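Side-chain contacts in ICChI, a glycosylated chitinase (Ipomoea carnea, PDB 6IDN), which hydrolyses chitin with a TIM-barrel fold of glycoside hydrolase family 18 and also has lysozyme activity: residues 229-233 and 234-238; 193-196 and 197-201; 207-211 and 212-216; 112-116 and 117-121. All coordinates share one frame; numbering follows the deposited sequence.

Contact 1: 229-233 and 234-238; sequences GFIEA and DDLIS. With CA (calcium ion), chain E.
The carboxylate of E232 folds back over the start of the helix and takes the amides of D234 and D235, one on each oxygen. OE2 of E232 accepts from N of D234 at 3.0 Å, a nearly straight bond (166°), and OE1 of E232 from N of D235 at 3.1 Å, more bent; both donors sit above the carboxylate plane. A bend at chi2 (-90°) turns the group back this way. E232 is thus the N-cap of helix 233-244, whose first turn closes through L236 N to E232 O and I237 N to A233 O. With an alanine in place of E232, the amides of D234 and D235 would probably be left without their side-chain acceptor. The carboxylates of E232 and D234 meet with planes 66° apart and 3.3 Å between E232 OE2 and D234 OD2, a closeness of like charge that may raise the proton affinity of one. On the buried side I231 and L236 cross at about a right angle, CD1 of I231 4.0 Å from CD1 of L236, and L236 continues onto L216 and L218 of the barrel strand. D235 OD2 binds a calcium ion at 2.2 Å, while a water on the same ion donates to D235 OD1.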
loop_
_atom_site.group_PDB
_atom_site.type_symbol
_atom_site.label_atom_id
_atom_site.label_comp_id
_atom_site.label_asym_id
_atom_site.label_seq_id
_atom_site.Cartn_x
_atom_site.Cartn_y
_atom_site.Cartn_z
ATOM N N GLY A 229 3.914 -3.139 17.929
ATOM C CA GLY A 229 2.749 -2.476 17.377
ATOM C C GLY A 229 1.517 -3.352 17.241
ATOM O O GLY A 229 0.416 -2.811 17.072
ATOM N N PHE A 230 1.658 -4.677 17.290
ATOM C CA PHE A 230 0.488 -5.550 17.252
ATOM C C PHE A 230 -0.481 -5.191 18.372
ATOM O O PHE A 230 -0.071 -4.946 19.513
ATOM C CB PHE A 230 0.897 -7.024 17.375
ATOM C CG PHE A 230 -0.274 -7.972 17.391
ATOM C CD1 PHE A 230 -0.969 -8.258 16.219
ATOM C CD2 PHE A 230 -0.698 -8.560 18.579
ATOM C CE1 PHE A 230 -2.055 -9.109 16.245
ATOM C CE2 PHE A 230 -1.775 -9.411 18.605
ATOM C CZ PHE A 230 -2.457 -9.680 17.423
ATOM N N ILE A 231 -1.773 -5.168 18.035
ATOM C CA ILE A 231 -2.865 -4.935 18.981
ATOM C C ILE A 231 -3.748 -6.178 18.951
ATOM O O ILE A 231 -4.247 -6.550 17.883
ATOM C CB ILE A 231 -3.684 -3.687 18.613
ATOM C CG1 ILE A 231 -2.765 -2.495 18.328
ATOM C CG2 ILE A 231 -4.681 -3.321 19.726
ATOM C CD1 ILE A 231 -3.533 -1.220 17.895
ATOM N N GLU A 232 -3.935 -6.822 20.101
ATOM C CA GLU A 232 -4.835 -7.966 20.147
ATOM C C GLU A 232 -6.215 -7.532 19.669
ATOM O O GLU A 232 -6.639 -6.397 19.910
ATOM C CB GLU A 232 -4.889 -8.541 21.564
ATOM C CG GLU A 232 -5.669 -9.826 21.690
ATOM C CD GLU A 232 -7.130 -9.574 21.980
ATOM O OE1 GLU A 232 -7.416 -8.534 22.614
ATOM O OE2 GLU A 232 -7.984 -10.406 21.587
ATOM N N ALA A 233 -6.902 -8.430 18.958
ATOM C CA ALA A 233 -8.116 -8.048 18.241
ATOM C C ALA A 233 -9.153 -7.417 19.172
ATOM O O ALA A 233 -9.752 -6.387 18.830
ATOM C CB ALA A 233 -8.697 -9.268 17.524
ATOM N N ASP A 234 -9.362 -7.998 20.356
ATOM C CA ASP A 234 -10.395 -7.472 21.247
ATOM C C ASP A 234 -10.040 -6.072 21.742
ATOM O O ASP A 234 -10.923 -5.214 21.892
ATOM C CB ASP A 234 -10.620 -8.439 22.405
ATOM C CG ASP A 234 -11.381 -9.678 21.972
ATOM O OD1 ASP A 234 -12.218 -9.569 21.048
ATOM O OD2 ASP A 234 -11.151 -10.757 22.549
ATOM N N ASP A 235 -8.752 -5.817 21.986
ATOM C CA ASP A 235 -8.319 -4.477 22.373
ATOM C C ASP A 235 -8.509 -3.484 21.239
ATOM O O ASP A 235 -8.863 -2.323 21.475
ATOM C CB ASP A 235 -6.851 -4.493 22.786
ATOM C CG ASP A 235 -6.614 -5.114 24.152
ATOM O OD1 ASP A 235 -7.566 -5.511 24.874
ATOM O OD2 ASP A 235 -5.430 -5.214 24.499
ATOM N N LEU A 236 -8.198 -3.889 20.006
ATOM C CA LEU A 236 -8.440 -3.002 18.874
ATOM C C LEU A 236 -9.910 -2.616 18.806
ATOM O O LEU A 236 -10.260 -1.439 18.645
ATOM C CB LEU A 236 -7.999 -3.684 17.574
ATOM C CG LEU A 236 -8.178 -2.851 16.312
ATOM C CD1 LEU A 236 -7.174 -1.701 16.324
ATOM C CD2 LEU A 236 -7.999 -3.699 15.064
ATOM N N ILE A 237 -10.784 -3.606 18.950
ATOM C CA ILE A 237 -12.221 -3.375 18.830
ATOM C C ILE A 237 -12.725 -2.478 19.949
ATOM O O ILE A 237 -13.613 -1.639 19.736
ATOM C CB ILE A 237 -12.951 -4.727 18.799
ATOM C CG1 ILE A 237 -12.635 -5.457 17.494
ATOM C CG2 ILE A 237 -14.452 -4.539 18.990
ATOM C CD1 ILE A 237 -12.903 -6.958 17.566
ATOM N N SER A 238 -12.188 -2.639 21.159
ATOM C CA SER A 238 -12.752 -1.918 22.291
ATOM C C SER A 238 -12.057 -0.596 22.575
ATOM O O SER A 238 -12.692 0.311 23.117
ATOM C CB SER A 238 -12.732 -2.789 23.550
ATOM O OG SER A 238 -11.402 -3.064 23.940
HETATM CA CA CA E . -4.883 -5.234 26.658
HETATM O O HOH W 1 -6.708 -6.452 27.054
#

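Contact 2: 193-196 and 197-201; sequences GNAT and NLLNS. With NAG (2-acetamido-2-deoxy-beta-D-glucopyranose), chain D.
A195 and L199 meet one turn apart where helix 196-206 begins, the alanine lying within the N-glycosylation sequon N194-A195-T196, whose asparagine forms an Asx turn. The close side is apolar and backbone-bonded. A195, at the N-cap position, offers its O to N of L199 at 2.9 Å, with an N-H...O angle of 169°, and its methyl CB lies 4.0 Å from CD1 of L199. The isobutyl group of L199 comes alongside A195 because its CG stands opposite the carbonyl carbon (chi1 -67°), which carries the branch back toward the residue four before it. This face is covered by helix 233-244: A195 and L198 touch V240, and L199 touches T243 and I244.

The other side is wet and carries the sugar. ND2 of N194 is covalently joined to C1 of N-acetylglucosamine at 1.4 Å, while OD1 of the same amide still accepts, from the protein and from a water. It takes N of T196 at 3.1 Å, in the carbonyl plane and on a lone pair, which would restrict the rotation of the glycosylated amide. The water that donates to OD1 of N194 accepts from N of N197; a second links O of N194 to N of L198, so solvent takes up amides of the first helical turn. Further along, O of T196 receives N of N200 and also a water, and this same water donates a second hydrogen bond, 2.7 Å long, to OD1 of N200.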
loop_
_atom_site.group_PDB
_atom_site.type_symbol
_atom_site.label_atom_id
_atom_site.label_comp_id
_atom_site.label_asym_id
_atom_site.label_seq_id
_atom_site.Cartn_x
_atom_site.Cartn_y
_atom_site.Cartn_z
ATOM N N GLY A 193 1.620 -0.580 25.723
ATOM C CA GLY A 193 0.912 -0.437 26.984
ATOM C C GLY A 193 -0.549 -0.125 26.773
ATOM O O GLY A 193 -1.418 -0.822 27.305
ATOM N N ASN A 194 -0.831 0.898 25.979
ATOM C CA ASN A 194 -2.180 1.371 25.697
ATOM C C ASN A 194 -2.100 2.190 24.418
ATOM O O ASN A 194 -1.024 2.359 23.835
ATOM C CB ASN A 194 -2.701 2.241 26.845
ATOM C CG ASN A 194 -1.704 3.293 27.202
ATOM O OD1 ASN A 194 -1.467 4.234 26.430
ATOM N ND2 ASN A 194 -1.068 3.120 28.343
ATOM N N ALA A 195 -3.229 2.778 24.036
ATOM C CA ALA A 195 -3.363 3.440 22.747
ATOM C C ALA A 195 -3.199 4.958 22.792
ATOM O O ALA A 195 -3.488 5.618 21.792
ATOM C CB ALA A 195 -4.725 3.102 22.136
ATOM N N THR A 196 -2.721 5.525 23.903
ATOM C CA THR A 196 -2.691 6.985 24.021
ATOM C C THR A 196 -1.833 7.628 22.933
ATOM O O THR A 196 -2.272 8.562 22.253
ATOM C CB THR A 196 -2.184 7.403 25.398
ATOM O OG1 THR A 196 -3.026 6.846 26.413
ATOM C CG2 THR A 196 -2.208 8.920 25.508
ATOM N N ASN A 197 -0.596 7.162 22.768
ATOM C CA ASN A 197 0.272 7.781 21.768
ATOM C C ASN A 197 -0.262 7.562 20.355
ATOM O O ASN A 197 -0.176 8.457 19.501
ATOM C CB ASN A 197 1.693 7.229 21.881
ATOM C CG ASN A 197 2.439 7.750 23.101
ATOM O OD1 ASN A 197 2.064 8.760 23.708
ATOM N ND2 ASN A 197 3.519 7.062 23.463
ATOM N N LEU A 198 -0.804 6.371 20.086
ATOM C CA LEU A 198 -1.386 6.090 18.776
ATOM C C LEU A 198 -2.516 7.065 18.472
ATOM O O LEU A 198 -2.563 7.674 17.394
ATOM C CB LEU A 198 -1.890 4.643 18.749
ATOM C CG LEU A 198 -2.605 4.123 17.507
ATOM C CD1 LEU A 198 -2.433 2.606 17.500
ATOM C CD2 LEU A 198 -4.103 4.483 17.507
ATOM N N LEU A 199 -3.446 7.209 19.416
ATOM C CA LEU A 199 -4.594 8.079 19.189
ATOM C C LEU A 199 -4.177 9.543 19.097
ATOM O O LEU A 199 -4.732 10.299 18.290
ATOM C CB LEU A 199 -5.615 7.867 20.303
ATOM C CG LEU A 199 -6.261 6.481 20.270
ATOM C CD1 LEU A 199 -7.126 6.258 21.513
ATOM C CD2 LEU A 199 -7.078 6.285 18.985
ATOM N N ASN A 200 -3.186 9.960 19.894
ATOM C CA ASN A 200 -2.691 11.332 19.784
ATOM C C ASN A 200 -2.077 11.591 18.412
ATOM O O ASN A 200 -2.326 12.632 17.794
ATOM C CB ASN A 200 -1.676 11.618 20.891
ATOM C CG ASN A 200 -2.334 11.836 22.245
ATOM O OD1 ASN A 200 -3.548 12.052 22.342
ATOM N ND2 ASN A 200 -1.530 11.796 23.301
ATOM N N SER A 201 -1.251 10.662 17.929
ATOM C CA SER A 201 -0.706 10.777 16.581
ATOM C C SER A 201 -1.823 10.864 15.547
ATOM O O SER A 201 -1.828 11.751 14.684
ATOM C CB SER A 201 0.194 9.576 16.286
ATOM O OG SER A 201 0.687 9.621 14.960
HETATM C C1 NAG D . -0.037 4.008 28.787
HETATM C C2 NAG D . -0.356 4.546 30.181
HETATM C C3 NAG D . 0.838 5.326 30.740
HETATM C C4 NAG D . 2.132 4.532 30.602
HETATM C C5 NAG D . 2.294 4.040 29.170
HETATM C C6 NAG D . 3.504 3.157 28.965
HETATM C C7 NAG D . -2.766 5.000 30.365
HETATM C C8 NAG D . -3.850 6.010 30.137
HETATM N N2 NAG D . -1.523 5.405 30.085
HETATM O O3 NAG D . 0.626 5.586 32.123
HETATM O O4 NAG D . 3.232 5.378 30.918
HETATM O O5 NAG D . 1.152 3.251 28.825
HETATM O O6 NAG D . 3.476 2.013 29.808
HETATM O O7 NAG D . -3.007 3.874 30.788
HETATM O O HOH W 2 -0.009 4.201 21.832
HETATM O O HOH W 3 0.639 5.563 25.122
HETATM O O HOH W 4 -4.832 9.854 23.172
#

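Contact 3: 207-211 and 212-216; sequences STILT and DDLFL
The end of I209 touches the end of L214, methyl to methyl, with CD1 of I209 4.0 Å from CD1 of L214 and the two side chains crossing at about a right angle. Beside them the methyl CG2 of T211 packs against the base of the same leucine, 4.2 Å from CB of L214. A third, looser approach comes from the start of the loop, where N of S207 is 4.4 Å from CD2 of L214. The leucine is therefore met at its base and at both of its methyls by three residues of one bend, and no hydrogen bond joins the two segments.

Torsions and polar ties set these groups in place. I209 holds CG1 in the crowded position between its backbone N and carbonyl carbon (chi1 71°), which sends CD1 toward the strand. T211 turns its OG1 the other way from its backbone N (chi1 -175°); that hydroxyl is hydrogen-bonded to O of F176, and the methyl is left facing L214. Farther back, in one of the two conformers of S207, its OG is hydrogen-bonded to O of N203, a tie between the loop and the helix it leaves.

The bend is an alpha-to-beta connection of the TIM barrel, leading from helix 196-206 into strand 213-219. That strand pairs in parallel with strands 178-182 and 250-256, and L214 reaches V181 of the first strand and W202 of the helix.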
loop_
_atom_site.group_PDB
_atom_site.type_symbol
_atom_site.label_atom_id
_atom_site.label_comp_id
_atom_site.label_asym_id
_atom_site.label_seq_id
_atom_site.Cartn_x
_atom_site.Cartn_y
_atom_site.Cartn_z
ATOM N N SER A 207 -4.624 13.487 11.209
ATOM C CA SER A 207 -5.883 14.135 10.870
ATOM C C SER A 207 -5.683 15.377 10.012
ATOM O O SER A 207 -6.622 15.800 9.330
ATOM C CB SER A 207 -6.625 14.511 12.154
ATOM O OG SER A 207 -5.960 15.569 12.830
ATOM N N THR A 208 -4.489 15.973 10.029
ATOM C CA THR A 208 -4.272 17.231 9.329
ATOM C C THR A 208 -3.939 17.053 7.859
ATOM O O THR A 208 -3.926 18.047 7.123
ATOM C CB THR A 208 -3.166 18.077 9.999
ATOM O OG1 THR A 208 -1.867 17.495 9.771
ATOM C CG2 THR A 208 -3.426 18.236 11.502
ATOM N N ILE A 209 -3.673 15.836 7.394
ATOM C CA ILE A 209 -3.328 15.688 5.988
ATOM C C ILE A 209 -4.597 15.681 5.144
ATOM O O ILE A 209 -5.697 15.390 5.621
ATOM C CB ILE A 209 -2.477 14.433 5.730
ATOM C CG1 ILE A 209 -3.302 13.134 5.886
ATOM C CG2 ILE A 209 -1.226 14.481 6.601
ATOM C CD1 ILE A 209 -2.605 11.862 5.397
ATOM N N LEU A 210 -4.440 16.040 3.870
ATOM C CA LEU A 210 -5.542 16.014 2.915
ATOM C C LEU A 210 -5.483 14.683 2.178
ATOM O O LEU A 210 -4.713 14.519 1.229
ATOM C CB LEU A 210 -5.463 17.183 1.936
ATOM C CG LEU A 210 -6.068 18.490 2.455
ATOM C CD1 LEU A 210 -5.175 19.151 3.506
ATOM C CD2 LEU A 210 -6.356 19.463 1.320
ATOM N N THR A 211 -6.324 13.743 2.595
ATOM C CA THR A 211 -6.509 12.497 1.865
ATOM C C THR A 211 -7.976 12.128 1.979
ATOM O O THR A 211 -8.633 12.493 2.953
ATOM C CB THR A 211 -5.621 11.365 2.404
ATOM O OG1 THR A 211 -5.778 10.209 1.569
ATOM C CG2 THR A 211 -6.003 10.985 3.840
ATOM N N ASP A 212 -8.494 11.420 0.971
ATOM C CA ASP A 212 -9.910 11.065 1.026
ATOM C C ASP A 212 -10.180 9.966 2.046
ATOM O O ASP A 212 -11.252 9.950 2.663
ATOM C CB ASP A 212 -10.405 10.640 -0.355
ATOM C CG ASP A 212 -10.674 11.826 -1.252
ATOM O OD1 ASP A 212 -11.253 12.819 -0.759
ATOM O OD2 ASP A 212 -10.308 11.765 -2.446
ATOM N N ASP A 213 -9.236 9.049 2.241
ATOM C CA ASP A 213 -9.422 7.926 3.156
ATOM C C ASP A 213 -8.152 7.721 3.961
ATOM O O ASP A 213 -7.090 7.463 3.386
ATOM C CB ASP A 213 -9.767 6.632 2.406
ATOM C CG ASP A 213 -11.194 6.612 1.877
ATOM O OD1 ASP A 213 -12.127 7.032 2.599
ATOM O OD2 ASP A 213 -11.385 6.129 0.743
ATOM N N LEU A 214 -8.274 7.804 5.282
ATOM C CA LEU A 214 -7.160 7.617 6.202
ATOM C C LEU A 214 -7.344 6.272 6.898
ATOM O O LEU A 214 -8.398 6.018 7.496
ATOM C CB LEU A 214 -7.117 8.774 7.208
ATOM C CG LEU A 214 -5.950 8.798 8.195
ATOM C CD1 LEU A 214 -4.631 9.084 7.470
ATOM C CD2 LEU A 214 -6.206 9.826 9.326
ATOM N N PHE A 215 -6.338 5.400 6.783
ATOM C CA PHE A 215 -6.394 4.036 7.289
ATOM C C PHE A 215 -5.402 3.878 8.435
ATOM O O PHE A 215 -4.318 4.471 8.424
ATOM C CB PHE A 215 -6.026 3.000 6.212
ATOM C CG PHE A 215 -7.145 2.622 5.251
ATOM C CD1 PHE A 215 -7.776 3.571 4.468
ATOM C CD2 PHE A 215 -7.492 1.286 5.086
ATOM C CE1 PHE A 215 -8.756 3.203 3.542
ATOM C CE2 PHE A 215 -8.477 0.895 4.169
ATOM C CZ PHE A 215 -9.120 1.866 3.403
ATOM N N LEU A 216 -5.763 3.035 9.393
ATOM C CA LEU A 216 -4.870 2.623 10.474
ATOM C C LEU A 216 -4.105 1.381 10.027
ATOM O O LEU A 216 -4.701 0.319 9.848
ATOM C CB LEU A 216 -5.687 2.335 11.732
ATOM C CG LEU A 216 -4.892 1.865 12.952
ATOM C CD1 LEU A 216 -4.253 3.072 13.614
ATOM C CD2 LEU A 216 -5.799 1.157 13.944
#

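Contact 4: 112-116 and 117-121; sequences RPLGD and ESLDG. With CA (calcium ion), chain F.
O of E117 is gripped by two groups: a water donates to it at 2.6 Å, and NH2 of R112 makes a weak bond to it at 3.3 Å and 134°, with the oxygen at the edge of the guanidinium. The same water accepts from NH2 of R112 and donates to O of G115, closing a ring of bonds across the turn. O of G115 is also held by NE of R112 at 2.9 Å, a straight bond (168°) near the guanidinium plane. A bend at chi3 (52°) folds the arginine over the type I beta turn from R112 to G115. A methionine in place of R112 would probably take the NE and NH2 donors from the carbonyls of G115 and E117 and leave the turn less firmly closed. D116 points OD1 at a calcium ion, 2.7 Å away, a site it shares with Q108. The side chain of E117 leads away from the calcium, and its OE2 makes a salt bridge to K68. On the buried side, CD1 of L114 is 4.3 Å from CD1 of L119 in one of its two conformers. L114 leans on L60 and L119 on I64 of helix 60-69, and L119 reaches V74 and L76 of strand 73-80 just before the chain enters barrel strand 121-126.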
loop_
_atom_site.group_PDB
_atom_site.type_symbol
_atom_site.label_atom_id
_atom_site.label_comp_id
_atom_site.label_asym_id
_atom_site.label_seq_id
_atom_site.Cartn_x
_atom_site.Cartn_y
_atom_site.Cartn_z
ATOM N N ARG A 112 4.101 -6.657 -20.490
ATOM C CA ARG A 112 3.571 -6.291 -19.180
ATOM C C ARG A 112 3.814 -7.428 -18.197
ATOM O O ARG A 112 3.408 -8.567 -18.474
ATOM C CB ARG A 112 2.091 -5.974 -19.272
ATOM C CG ARG A 112 1.776 -4.697 -20.078
ATOM C CD ARG A 112 0.287 -4.494 -20.286
ATOM N NE ARG A 112 -0.452 -4.571 -19.027
ATOM C CZ ARG A 112 -0.784 -3.515 -18.288
ATOM N NH1 ARG A 112 -0.449 -2.274 -18.669
ATOM N NH2 ARG A 112 -1.460 -3.703 -17.160
ATOM N N PRO A 113 4.487 -7.180 -17.067
ATOM C CA PRO A 113 4.911 -8.286 -16.192
ATOM C C PRO A 113 3.775 -9.135 -15.654
ATOM O O PRO A 113 3.975 -10.336 -15.444
ATOM C CB PRO A 113 5.652 -7.564 -15.060
ATOM C CG PRO A 113 6.152 -6.301 -15.687
ATOM C CD PRO A 113 5.057 -5.891 -16.647
ATOM N N LEU A 114 2.600 -8.556 -15.401
ATOM C CA LEU A 114 1.478 -9.300 -14.840
ATOM C C LEU A 114 0.354 -9.504 -15.852
ATOM O O LEU A 114 -0.794 -9.738 -15.457
ATOM C CB LEU A 114 0.939 -8.589 -13.595
ATOM C CG LEU A 114 1.980 -8.185 -12.551
ATOM C CD1 LEU A 114 1.317 -7.453 -11.379
ATOM C CD2 LEU A 114 2.745 -9.407 -12.045
ATOM N N GLY A 115 0.655 -9.414 -17.149
ATOM C CA GLY A 115 -0.360 -9.630 -18.161
ATOM C C GLY A 115 -1.170 -8.388 -18.471
ATOM O O GLY A 115 -0.858 -7.273 -18.048
ATOM N N ASP A 116 -2.267 -8.598 -19.206
ATOM C CA ASP A 116 -2.993 -7.478 -19.796
ATOM C C ASP A 116 -3.906 -6.735 -18.826
ATOM O O ASP A 116 -4.213 -5.563 -19.077
ATOM C CB ASP A 116 -3.820 -7.963 -20.983
ATOM C CG ASP A 116 -3.274 -7.474 -22.311
ATOM O OD1 ASP A 116 -2.152 -6.915 -22.344
ATOM O OD2 ASP A 116 -3.958 -7.678 -23.330
ATOM N N GLU A 117 -4.360 -7.363 -17.743
ATOM C CA GLU A 117 -5.319 -6.699 -16.864
ATOM C C GLU A 117 -4.691 -5.498 -16.156
ATOM O O GLU A 117 -3.623 -5.614 -15.543
ATOM C CB GLU A 117 -5.870 -7.691 -15.838
ATOM C CG GLU A 117 -7.023 -7.139 -15.021
ATOM C CD GLU A 117 -8.307 -6.999 -15.827
ATOM O OE1 GLU A 117 -8.468 -7.704 -16.842
ATOM O OE2 GLU A 117 -9.159 -6.170 -15.451
ATOM N N SER A 118 -5.378 -4.351 -16.206
ATOM C CA SER A 118 -4.884 -3.141 -15.556
ATOM C C SER A 118 -5.054 -3.208 -14.044
ATOM O O SER A 118 -6.093 -3.625 -13.531
ATOM C CB SER A 118 -5.629 -1.900 -16.062
ATOM O OG SER A 118 -5.108 -0.702 -15.453
ATOM N N LEU A 119 -4.020 -2.800 -13.321
ATOM C CA LEU A 119 -4.212 -2.569 -11.899
ATOM C C LEU A 119 -4.932 -1.238 -11.680
ATOM O O LEU A 119 -5.076 -0.408 -12.591
ATOM C CB LEU A 119 -2.869 -2.577 -11.158
ATOM C CG LEU A 119 -2.087 -3.899 -11.198
ATOM C CD1 LEU A 119 -0.871 -3.887 -10.270
ATOM C CD2 LEU A 119 -2.982 -5.044 -10.854
ATOM N N ASP A 120 -5.379 -1.030 -10.444
ATOM C CA ASP A 120 -6.187 0.136 -10.111
ATOM C C ASP A 120 -5.383 1.349 -9.672
ATOM O O ASP A 120 -5.929 2.453 -9.667
ATOM C CB ASP A 120 -7.191 -0.227 -9.023
ATOM C CG ASP A 120 -8.285 -1.134 -9.541
ATOM O OD1 ASP A 120 -9.041 -0.726 -10.454
ATOM O OD2 ASP A 120 -8.381 -2.268 -9.054
ATOM N N GLY A 121 -4.113 1.194 -9.320
ATOM C CA GLY A 121 -3.354 2.330 -8.852
ATOM C C GLY A 121 -2.039 1.877 -8.254
ATOM O O GLY A 121 -1.648 0.706 -8.368
HETATM CA CA CA F . -2.983 -4.430 -23.161
HETATM O O HOH W 5 -1.113 -6.206 -15.525
#

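In the fold
Contacts 1, 2 and 3 form one neighbourhood of the barrel; contact 4 lies across the chain's centre, its nearest atoms about 12 Å from contact 3 and about 24 Å or more from the other two. L216 of 212-216 packs on L198 of contact 2 and L236 of contact 1, and I231 also packs on L198. Contacts 1 and 2 both begin helices, yet the former is capped by a carboxylate and the latter served by waters beside a glycan. Contact 3 is apolar across its bend, contact 4 mostly polar. Each has a buried side (I231 and L236; A195 and L198; T211 and L214; R112 and L114) and an exposed one (D234; T196, N197 and N200; D212; D116), with calcium bound at contacts 1 and 4.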